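Local coordinates for protein (GYP1P) (Saccharomyces cerevisiae, PDB 1FKM), which stimulates GTP hydrolysis by Ypt/Rab GTPases, chiefly Ypt1 and Ypt7, through its TBC domain, which lends catalytic arginine and glutamine fingers to its substrate, at residues Asn32-Ile37 and Met253-Leu258; Val41-Leu46 and Phe141-Thr146; Ile47-Val52 and Glu175-Trp180. All blocks are in the same frame, centred on the assembly; numbering follows the deposited sequence.

Interaction 1. Residues Asn32-Ile37 and Met253-Leu258; sequences NGIPKI and MWDTYL
Asp255, on helix 247-261, reaches across to Ile34 in the Gly-Ile-Pro loop near the start of the all-helical TBC domain, the loop between helices 23-30 and 39-46. The single hydrogen bond of the contact runs from the backbone N of Ile34 to Asp255 OD2, 2.9 Å long and nearly straight, with an N-H...O angle of 163°. It is not an in-plane bond, for the N-H comes down on the carboxylate from well above its plane. Aspartate suits this place because its short side chain can receive a loop amide at OD2 while OD1 turns to other donors: Arg39 by a salt bridge and the indole NE1 of Trp43 by a hydrogen bond, both on helix 39-46. The buried carboxylate is thus probably neutralised largely by Arg39.

Ile34 sets its branch across the acid at a slant. CG1 sits beside the backbone N (chi1 -58°), which puts the ethyl arm against the aspartate stem, Ile34 CD1 lying 3.8 Å from Asp255 CB. The same apolar side chain also packs on Val42 and Trp43 of helix 39-46, which suits a branched hydrocarbon. Gly33 meets the acid through its backbone alone, and its phi of 111°, with the psi that goes with it, would press a CB against the preceding carbonyl, so glycine belongs here. Gly33 CA comes within 3.6 Å of Asp255 OD2, the very oxygen that accepts the Ile34 amide.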
loop_
_atom_site.group_PDB
_atom_site.type_symbol
_atom_site.label_atom_id
_atom_site.label_comp_id
_atom_site.label_asym_id
_atom_site.label_seq_id
_atom_site.Cartn_x
_atom_site.Cartn_y
_atom_site.Cartn_z
ATOM N N ASN A 32 5.936 -15.346 -0.233
ATOM C CA ASN A 32 6.534 -15.535 -1.548
ATOM C C ASN A 32 5.630 -15.180 -2.719
ATOM O O ASN A 32 5.918 -15.555 -3.850
ATOM C CB ASN A 32 7.011 -16.984 -1.690
ATOM C CG ASN A 32 7.911 -17.409 -0.545
ATOM O OD1 ASN A 32 8.877 -16.722 -0.215
ATOM N ND2 ASN A 32 7.595 -18.541 0.069
ATOM N N GLY A 33 4.539 -14.467 -2.449
ATOM C CA GLY A 33 3.639 -14.079 -3.519
ATOM C C GLY A 33 2.291 -14.770 -3.466
ATOM O O GLY A 33 2.196 -15.966 -3.180
ATOM N N ILE A 34 1.243 -14.013 -3.761
ATOM C CA ILE A 34 -0.113 -14.538 -3.737
ATOM C C ILE A 34 -0.717 -14.544 -5.138
ATOM O O ILE A 34 -0.692 -13.522 -5.829
ATOM C CB ILE A 34 -1.013 -13.668 -2.823
ATOM C CG1 ILE A 34 -0.425 -13.628 -1.408
ATOM C CG2 ILE A 34 -2.434 -14.226 -2.801
ATOM C CD1 ILE A 34 -0.984 -12.495 -0.535
ATOM N N PRO A 35 -1.253 -15.699 -5.580
ATOM C CA PRO A 35 -1.870 -15.808 -6.905
ATOM C C PRO A 35 -2.908 -14.690 -7.011
ATOM O O PRO A 35 -3.660 -14.458 -6.064
ATOM C CB PRO A 35 -2.521 -17.187 -6.863
ATOM C CG PRO A 35 -1.578 -17.969 -5.982
ATOM C CD PRO A 35 -1.298 -16.992 -4.869
ATOM N N LYS A 36 -2.958 -14.007 -8.149
ATOM C CA LYS A 36 -3.896 -12.899 -8.303
ATOM C C LYS A 36 -5.345 -13.222 -7.945
ATOM O O LYS A 36 -6.029 -12.399 -7.338
ATOM C CB LYS A 36 -3.823 -12.323 -9.724
ATOM C CG LYS A 36 -4.149 -13.298 -10.842
ATOM C CD LYS A 36 -4.140 -12.583 -12.188
ATOM C CE LYS A 36 -4.456 -13.525 -13.344
ATOM N NZ LYS A 36 -3.399 -14.559 -13.520
ATOM N N ILE A 37 -5.822 -14.409 -8.293
ATOM C CA ILE A 37 -7.206 -14.749 -7.980
ATOM C C ILE A 37 -7.480 -14.791 -6.465
ATOM O O ILE A 37 -8.613 -14.584 -6.026
ATOM C CB ILE A 37 -7.609 -16.098 -8.620
ATOM C CG1 ILE A 37 -9.115 -16.311 -8.461
ATOM C CG2 ILE A 37 -6.834 -17.246 -7.978
ATOM C CD1 ILE A 37 -9.634 -17.546 -9.161
HETATM N N MSE A 253 4.755 -6.522 -4.050
HETATM C CA MSE A 253 5.481 -6.157 -2.832
HETATM C C MSE A 253 4.567 -6.235 -1.619
HETATM O O MSE A 253 4.972 -6.696 -0.543
HETATM C CB MSE A 253 6.003 -4.724 -2.919
HETATM C CG MSE A 253 7.104 -4.495 -3.916
HETATM SE SE MSE A 253 7.588 -2.624 -3.918
HETATM C CE MSE A 253 8.153 -2.473 -2.075
ATOM N N TRP A 254 3.337 -5.757 -1.782
ATOM C CA TRP A 254 2.387 -5.779 -0.672
ATOM C C TRP A 254 2.031 -7.179 -0.177
ATOM O O TRP A 254 1.671 -7.338 0.988
ATOM C CB TRP A 254 1.135 -4.967 -1.033
ATOM C CG TRP A 254 1.382 -3.481 -0.884
ATOM C CD1 TRP A 254 2.552 -2.818 -1.140
ATOM C CD2 TRP A 254 0.444 -2.482 -0.459
ATOM N NE1 TRP A 254 2.401 -1.474 -0.900
ATOM C CE2 TRP A 254 1.118 -1.239 -0.482
ATOM C CE3 TRP A 254 -0.900 -2.516 -0.061
ATOM C CZ2 TRP A 254 0.492 -0.037 -0.121
ATOM C CZ3 TRP A 254 -1.522 -1.319 0.299
ATOM C CH2 TRP A 254 -0.822 -0.100 0.265
ATOM N N ASP A 255 2.133 -8.192 -1.035
ATOM C CA ASP A 255 1.854 -9.564 -0.590
ATOM C C ASP A 255 2.828 -9.845 0.554
ATOM O O ASP A 255 2.466 -10.416 1.589
ATOM C CB ASP A 255 2.145 -10.616 -1.674
ATOM C CG ASP A 255 1.227 -10.530 -2.877
ATOM O OD1 ASP A 255 0.132 -9.938 -2.794
ATOM O OD2 ASP A 255 1.616 -11.096 -3.926
ATOM N N THR A 256 4.080 -9.452 0.340
ATOM C CA THR A 256 5.127 -9.672 1.327
ATOM C C THR A 256 5.023 -8.731 2.520
ATOM O O THR A 256 5.210 -9.161 3.660
ATOM C CB THR A 256 6.528 -9.558 0.686
ATOM O OG1 THR A 256 6.651 -10.542 -0.346
ATOM C CG2 THR A 256 7.626 -9.795 1.734
ATOM N N TYR A 257 4.732 -7.454 2.273
ATOM C CA TYR A 257 4.583 -6.521 3.380
ATOM C C TYR A 257 3.473 -6.989 4.318
ATOM O O TYR A 257 3.647 -6.993 5.533
ATOM C CB TYR A 257 4.250 -5.119 2.871
ATOM C CG TYR A 257 5.460 -4.268 2.567
ATOM C CD1 TYR A 257 6.456 -4.713 1.699
ATOM C CD2 TYR A 257 5.590 -2.993 3.120
ATOM C CE1 TYR A 257 7.552 -3.904 1.386
ATOM C CE2 TYR A 257 6.676 -2.180 2.815
ATOM C CZ TYR A 257 7.650 -2.637 1.947
ATOM O OH TYR A 257 8.706 -1.815 1.624
ATOM N N LEU A 258 2.333 -7.385 3.753
ATOM C CA LEU A 258 1.209 -7.839 4.571
ATOM C C LEU A 258 1.504 -9.161 5.286
ATOM O O LEU A 258 1.032 -9.387 6.399
ATOM C CB LEU A 258 -0.058 -7.981 3.706
ATOM C CG LEU A 258 -0.618 -6.677 3.112
ATOM C CD1 LEU A 258 -1.775 -6.988 2.172
ATOM C CD2 LEU A 258 -1.080 -5.755 4.225
#

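Interaction 2. Residues Val41-Leu46 and Phe141-Thr146; sequences VVWKLL and FETFLT
Lys44 holds CG beside its backbone N (chi1 -64°) and stays extended from there on, so that its long aliphatic chain runs over Phe144, whose own CG is likewise turned beside the backbone N and carries the phenyl ring back toward helix 39-46. Lys44 CE lies 3.7 Å from the centroid of the Phe144 ring, almost on the ring normal, in a CH-pi contact. Beyond it Lys44 NZ stands over the same face, 4.7 Å from the Phe144 centroid, in a cation-pi interaction. At the edge of the phenyl ring, near its plane, Trp43 CB approaches Phe144 CE1 at 4.1 Å.

The second pairing sets Thr143 over one face of the Trp43 indole. Thr143 CG2 is 4.1 Å from the centroid of the six-membered ring of Trp43, lying toward the rim, while Thr143 OG1 comes to 3.5 Å from Trp43 CH2 and gives its hydrogen bond to Pro139 O in its own helix. A small beta-branched residue suits a spot where a broad ring lies so near.

These side chains bridge helices 39-46 and 133-145 of the TBC domain, the axes of whose short segments approach to 10.5 Å. A water joins the two, accepting from Lys44 NZ and donating to Phe144 O. Were Phe144 cut back to an alanine, the aliphatic chain of Lys44 would probably lose the surface it lies on and its ammonium the aromatic face. With Asp177 as salt-bridge partner, that buried ammonium is held by a carboxylate, a water and a pi cloud together, a setting likely to keep it protonated.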
loop_
_atom_site.group_PDB
_atom_site.type_symbol
_atom_site.label_atom_id
_atom_site.label_comp_id
_atom_site.label_asym_id
_atom_site.label_seq_id
_atom_site.Cartn_x
_atom_site.Cartn_y
_atom_site.Cartn_z
ATOM N N VAL A 41 -9.219 -11.980 -0.977
ATOM C CA VAL A 41 -9.446 -12.676 0.286
ATOM C C VAL A 41 -8.219 -12.713 1.194
ATOM O O VAL A 41 -8.306 -12.376 2.377
ATOM C CB VAL A 41 -9.921 -14.119 0.040
ATOM C CG1 VAL A 41 -9.938 -14.895 1.350
ATOM C CG2 VAL A 41 -11.317 -14.099 -0.564
ATOM N N VAL A 42 -7.075 -13.106 0.644
ATOM C CA VAL A 42 -5.857 -13.211 1.441
ATOM C C VAL A 42 -5.394 -11.884 2.021
ATOM O O VAL A 42 -4.963 -11.835 3.169
ATOM C CB VAL A 42 -4.709 -13.862 0.628
ATOM C CG1 VAL A 42 -3.447 -13.951 1.482
ATOM C CG2 VAL A 42 -5.130 -15.262 0.178
ATOM N N TRP A 43 -5.472 -10.804 1.245
ATOM C CA TRP A 43 -5.072 -9.503 1.768
ATOM C C TRP A 43 -5.969 -9.105 2.947
ATOM O O TRP A 43 -5.492 -8.574 3.950
ATOM C CB TRP A 43 -5.156 -8.434 0.677
ATOM C CG TRP A 43 -3.935 -8.340 -0.184
ATOM C CD1 TRP A 43 -3.047 -9.348 -0.482
ATOM C CD2 TRP A 43 -3.494 -7.188 -0.915
ATOM N NE1 TRP A 43 -2.085 -8.885 -1.358
ATOM C CE2 TRP A 43 -2.337 -7.565 -1.638
ATOM C CE3 TRP A 43 -3.967 -5.872 -1.029
ATOM C CZ2 TRP A 43 -1.648 -6.676 -2.464
ATOM C CZ3 TRP A 43 -3.276 -4.982 -1.856
ATOM C CH2 TRP A 43 -2.133 -5.390 -2.559
ATOM N N LYS A 44 -7.267 -9.354 2.825
ATOM C CA LYS A 44 -8.195 -9.005 3.900
ATOM C C LYS A 44 -7.929 -9.839 5.150
ATOM O O LYS A 44 -8.063 -9.346 6.272
ATOM C CB LYS A 44 -9.637 -9.177 3.430
ATOM C CG LYS A 44 -10.009 -8.216 2.299
ATOM C CD LYS A 44 -11.419 -8.458 1.781
ATOM C CE LYS A 44 -11.677 -7.656 0.500
ATOM N NZ LYS A 44 -13.008 -7.963 -0.097
ATOM N N LEU A 45 -7.533 -11.094 4.961
ATOM C CA LEU A 45 -7.227 -11.959 6.100
ATOM C C LEU A 45 -5.918 -11.535 6.768
ATOM O O LEU A 45 -5.842 -11.429 7.989
ATOM C CB LEU A 45 -7.116 -13.424 5.655
ATOM C CG LEU A 45 -8.410 -14.163 5.291
ATOM C CD1 LEU A 45 -8.076 -15.466 4.570
ATOM C CD2 LEU A 45 -9.217 -14.434 6.564
ATOM N N LEU A 46 -4.891 -11.268 5.966
ATOM C CA LEU A 46 -3.594 -10.888 6.521
ATOM C C LEU A 46 -3.573 -9.550 7.248
ATOM O O LEU A 46 -2.854 -9.389 8.234
ATOM C CB LEU A 46 -2.529 -10.882 5.419
ATOM C CG LEU A 46 -2.210 -12.245 4.799
ATOM C CD1 LEU A 46 -1.243 -12.067 3.624
ATOM C CD2 LEU A 46 -1.612 -13.165 5.864
ATOM N N PHE A 141 -7.765 -0.646 -3.254
ATOM C CA PHE A 141 -8.925 -0.402 -4.114
ATOM C C PHE A 141 -8.865 -1.256 -5.363
ATOM O O PHE A 141 -9.811 -1.974 -5.679
ATOM C CB PHE A 141 -9.000 1.081 -4.522
ATOM C CG PHE A 141 -10.230 1.427 -5.320
ATOM C CD1 PHE A 141 -11.465 1.566 -4.695
ATOM C CD2 PHE A 141 -10.161 1.568 -6.701
ATOM C CE1 PHE A 141 -12.617 1.836 -5.433
ATOM C CE2 PHE A 141 -11.310 1.839 -7.451
ATOM C CZ PHE A 141 -12.536 1.971 -6.820
ATOM N N GLU A 142 -7.745 -1.167 -6.066
ATOM C CA GLU A 142 -7.538 -1.907 -7.305
ATOM C C GLU A 142 -7.567 -3.424 -7.111
ATOM O O GLU A 142 -8.204 -4.136 -7.880
ATOM C CB GLU A 142 -6.212 -1.464 -7.928
ATOM C CG GLU A 142 -5.826 -2.189 -9.181
ATOM C CD GLU A 142 -4.685 -1.498 -9.904
ATOM O OE1 GLU A 142 -4.558 -0.253 -9.785
ATOM O OE2 GLU A 142 -3.931 -2.201 -10.598
ATOM N N THR A 143 -6.881 -3.919 -6.085
ATOM C CA THR A 143 -6.868 -5.355 -5.816
ATOM C C THR A 143 -8.255 -5.875 -5.419
ATOM O O THR A 143 -8.697 -6.933 -5.884
ATOM C CB THR A 143 -5.858 -5.688 -4.701
ATOM O OG1 THR A 143 -4.545 -5.315 -5.138
ATOM C CG2 THR A 143 -5.875 -7.174 -4.379
ATOM N N PHE A 144 -8.955 -5.141 -4.564
ATOM C CA PHE A 144 -10.286 -5.575 -4.155
ATOM C C PHE A 144 -11.266 -5.530 -5.326
ATOM O O PHE A 144 -12.235 -6.286 -5.365
ATOM C CB PHE A 144 -10.780 -4.710 -2.997
ATOM C CG PHE A 144 -10.000 -4.907 -1.732
ATOM C CD1 PHE A 144 -9.048 -5.921 -1.638
ATOM C CD2 PHE A 144 -10.209 -4.080 -0.632
ATOM C CE1 PHE A 144 -8.311 -6.108 -0.467
ATOM C CE2 PHE A 144 -9.481 -4.259 0.536
ATOM C CZ PHE A 144 -8.529 -5.273 0.620
ATOM N N LEU A 145 -11.005 -4.644 -6.281
ATOM C CA LEU A 145 -11.848 -4.520 -7.467
ATOM C C LEU A 145 -11.785 -5.793 -8.306
ATOM O O LEU A 145 -12.772 -6.168 -8.925
ATOM C CB LEU A 145 -11.374 -3.364 -8.355
ATOM C CG LEU A 145 -12.156 -2.060 -8.500
ATOM C CD1 LEU A 145 -11.443 -1.189 -9.535
ATOM C CD2 LEU A 145 -13.590 -2.331 -8.943
ATOM N N THR A 146 -10.625 -6.451 -8.335
ATOM C CA THR A 146 -10.472 -7.650 -9.159
ATOM C C THR A 146 -11.411 -8.780 -8.777
ATOM O O THR A 146 -11.705 -9.641 -9.598
ATOM C CB THR A 146 -9.008 -8.195 -9.163
ATOM O OG1 THR A 146 -8.641 -8.652 -7.854
ATOM C CG2 THR A 146 -8.038 -7.108 -9.616
HETATM O O HOH W 1 -13.182 -7.265 -2.950
#

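Interaction 3. Residues Ile47-Val52 and Glu175-Trp180; sequences IGYLPV and EADTFW
Tyr49 makes the one hydrogen bond between the loop 47-52 and helix 168-186, donating from Tyr49 OH to Asp177 OD1 over 2.7 Å. The phenol comes from above the carboxylate plane, and the ring and carboxylate are turned 64° to each other. The other oxygen of the acid, OD2, takes salt bridges from Arg65 and Lys44, while OD1 receives the phenol. Tyrosine is apt here because one side chain supplies both a flat apolar body for the helix and a hydroxyl for the acid at its far end.

This reach begins in the backbone. Helix 39-46 of the TBC domain is closed by a Schellman motif, in which Gly48 takes a positive phi, a conformation that would jam a CB against the preceding carbonyl. The next residue, Tyr49, holds CG anti to its backbone N (chi1 175°), which sends the ring toward helix 168-186.

Van der Waals and aromatic contacts fill the interface. Tyr49 CE1 is tightly packed against Trp180 CB, 3.3 Å away, and Tyr49 OH lies 3.6 Å from Trp180 CD1. The phenol and the indole five-membered ring are near parallel, at 19°, but slid so far apart, with the centroids of Tyr49 and Trp180 separated by 5.6 Å, that they hardly overlap. The carbonyl O of Asp177 sits over one face of the phenol. Phe60 on helix 57-74 adds an edge-to-face partner for Tyr49, and Trp180 turns its polar NE1 to Lys64 O of that same helix.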
loop_
_atom_site.group_PDB
_atom_site.type_symbol
_atom_site.label_atom_id
_atom_site.label_comp_id
_atom_site.label_asym_id
_atom_site.label_seq_id
_atom_site.Cartn_x
_atom_site.Cartn_y
_atom_site.Cartn_z
ATOM N N ILE A 47 -4.356 -8.589 6.773
ATOM C CA ILE A 47 -4.371 -7.273 7.400
ATOM C C ILE A 47 -5.262 -7.228 8.646
ATOM O O ILE A 47 -5.314 -6.216 9.352
ATOM C CB ILE A 47 -4.803 -6.181 6.381
ATOM C CG1 ILE A 47 -4.314 -4.812 6.860
ATOM C CG2 ILE A 47 -6.320 -6.190 6.195
ATOM C CD1 ILE A 47 -4.523 -3.708 5.856
ATOM N N GLY A 48 -5.953 -8.329 8.915
ATOM C CA GLY A 48 -6.806 -8.404 10.091
ATOM C C GLY A 48 -8.215 -7.869 9.924
ATOM O O GLY A 48 -8.853 -7.470 10.898
ATOM N N TYR A 49 -8.709 -7.856 8.691
ATOM C CA TYR A 49 -10.051 -7.361 8.434
ATOM C C TYR A 49 -11.017 -8.536 8.443
ATOM O O TYR A 49 -11.890 -8.627 9.301
ATOM C CB TYR A 49 -10.093 -6.635 7.083
ATOM C CG TYR A 49 -11.471 -6.169 6.658
ATOM C CD1 TYR A 49 -12.233 -5.332 7.472
ATOM C CD2 TYR A 49 -11.989 -6.526 5.410
ATOM C CE1 TYR A 49 -13.477 -4.851 7.046
ATOM C CE2 TYR A 49 -13.226 -6.051 4.977
ATOM C CZ TYR A 49 -13.960 -5.215 5.796
ATOM O OH TYR A 49 -15.165 -4.726 5.344
ATOM N N LEU A 50 -10.847 -9.444 7.493
ATOM C CA LEU A 50 -11.701 -10.616 7.408
ATOM C C LEU A 50 -11.335 -11.599 8.523
ATOM O O LEU A 50 -10.167 -11.942 8.703
ATOM C CB LEU A 50 -11.525 -11.286 6.045
ATOM C CG LEU A 50 -12.563 -12.322 5.607
ATOM C CD1 LEU A 50 -13.934 -11.653 5.440
ATOM C CD2 LEU A 50 -12.124 -12.936 4.296
ATOM N N PRO A 51 -12.331 -12.050 9.306
ATOM C CA PRO A 51 -12.020 -12.997 10.383
ATOM C C PRO A 51 -11.591 -14.361 9.840
ATOM O O PRO A 51 -12.093 -14.810 8.813
ATOM C CB PRO A 51 -13.326 -13.056 11.186
ATOM C CG PRO A 51 -14.378 -12.719 10.177
ATOM C CD PRO A 51 -13.739 -11.615 9.367
ATOM N N VAL A 52 -10.653 -15.014 10.521
ATOM C CA VAL A 52 -10.187 -16.322 10.069
ATOM C C VAL A 52 -11.247 -17.410 10.240
ATOM O O VAL A 52 -11.210 -18.427 9.552
ATOM C CB VAL A 52 -8.889 -16.742 10.793
ATOM C CG1 VAL A 52 -7.754 -15.813 10.374
ATOM C CG2 VAL A 52 -9.089 -16.705 12.311
ATOM N N GLU A 175 -16.010 -0.046 -1.455
ATOM C CA GLU A 175 -15.562 1.154 -0.758
ATOM C C GLU A 175 -15.350 0.872 0.724
ATOM O O GLU A 175 -14.357 1.288 1.310
ATOM C CB GLU A 175 -16.598 2.278 -0.907
ATOM C CG GLU A 175 -16.519 3.042 -2.224
ATOM C CD GLU A 175 -17.636 4.066 -2.373
ATOM O OE1 GLU A 175 -18.045 4.677 -1.360
ATOM O OE2 GLU A 175 -18.095 4.270 -3.514
ATOM N N ALA A 176 -16.303 0.169 1.325
ATOM C CA ALA A 176 -16.229 -0.165 2.743
ATOM C C ALA A 176 -15.008 -1.043 3.047
ATOM O O ALA A 176 -14.240 -0.760 3.973
ATOM C CB ALA A 176 -17.513 -0.878 3.168
ATOM N N ASP A 177 -14.826 -2.105 2.268
ATOM C CA ASP A 177 -13.690 -2.995 2.483
ATOM C C ASP A 177 -12.378 -2.223 2.337
ATOM O O ASP A 177 -11.467 -2.384 3.144
ATOM C CB ASP A 177 -13.703 -4.154 1.484
ATOM C CG ASP A 177 -14.882 -5.099 1.688
ATOM O OD1 ASP A 177 -15.631 -4.941 2.683
ATOM O OD2 ASP A 177 -15.051 -6.014 0.852
ATOM N N THR A 178 -12.293 -1.391 1.303
ATOM C CA THR A 178 -11.098 -0.598 1.048
ATOM C C THR A 178 -10.835 0.335 2.229
ATOM O O THR A 178 -9.708 0.434 2.725
ATOM C CB THR A 178 -11.268 0.221 -0.254
ATOM O OG1 THR A 178 -11.495 -0.679 -1.350
ATOM C CG2 THR A 178 -10.015 1.045 -0.545
ATOM N N PHE A 179 -11.886 1.010 2.680
ATOM C CA PHE A 179 -11.800 1.936 3.812
ATOM C C PHE A 179 -11.298 1.278 5.102
ATOM O O PHE A 179 -10.390 1.792 5.769
ATOM C CB PHE A 179 -13.176 2.555 4.078
ATOM C CG PHE A 179 -13.268 3.270 5.392
ATOM C CD1 PHE A 179 -12.663 4.510 5.569
ATOM C CD2 PHE A 179 -13.931 2.683 6.474
ATOM C CE1 PHE A 179 -12.709 5.158 6.806
ATOM C CE2 PHE A 179 -13.983 3.323 7.716
ATOM C CZ PHE A 179 -13.371 4.561 7.883
ATOM N N TRP A 180 -11.902 0.154 5.474
ATOM C CA TRP A 180 -11.493 -0.528 6.702
ATOM C C TRP A 180 -10.076 -1.092 6.609
ATOM O O TRP A 180 -9.359 -1.153 7.612
ATOM C CB TRP A 180 -12.472 -1.657 7.048
ATOM C CG TRP A 180 -13.831 -1.169 7.454
ATOM C CD1 TRP A 180 -15.006 -1.389 6.803
ATOM C CD2 TRP A 180 -14.150 -0.375 8.606
ATOM N NE1 TRP A 180 -16.041 -0.782 7.476
ATOM C CE2 TRP A 180 -15.543 -0.153 8.587
ATOM C CE3 TRP A 180 -13.392 0.169 9.653
ATOM C CZ2 TRP A 180 -16.202 0.590 9.574
ATOM C CZ3 TRP A 180 -14.051 0.910 10.639
ATOM C CH2 TRP A 180 -15.441 1.110 10.588
#

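In the fold
The earlier segments of all three contacts follow one another closely: the loop 32-37, helix 39-46 and the loop 47-52. Their partners come later, in the order 141-146, 175-180 and 253-258, so that interaction 1 encloses the other two along the chain, whereas interactions 2 and 3 interleave. Helices 133-145, 168-186 and 247-261 gather round helix 39-46 and its flanking loops. The centres of interactions 2 and 3 lie about 8 Å apart, of 1 and 2 about 10 Å, of 1 and 3 about 16 Å. All three are buried in the TBC domain, away from its catalytic fingers, and helix 39-46 joins them: Trp43 reaches Asp255 of interaction 1 and Lys44 reaches Asp177 of interaction 3.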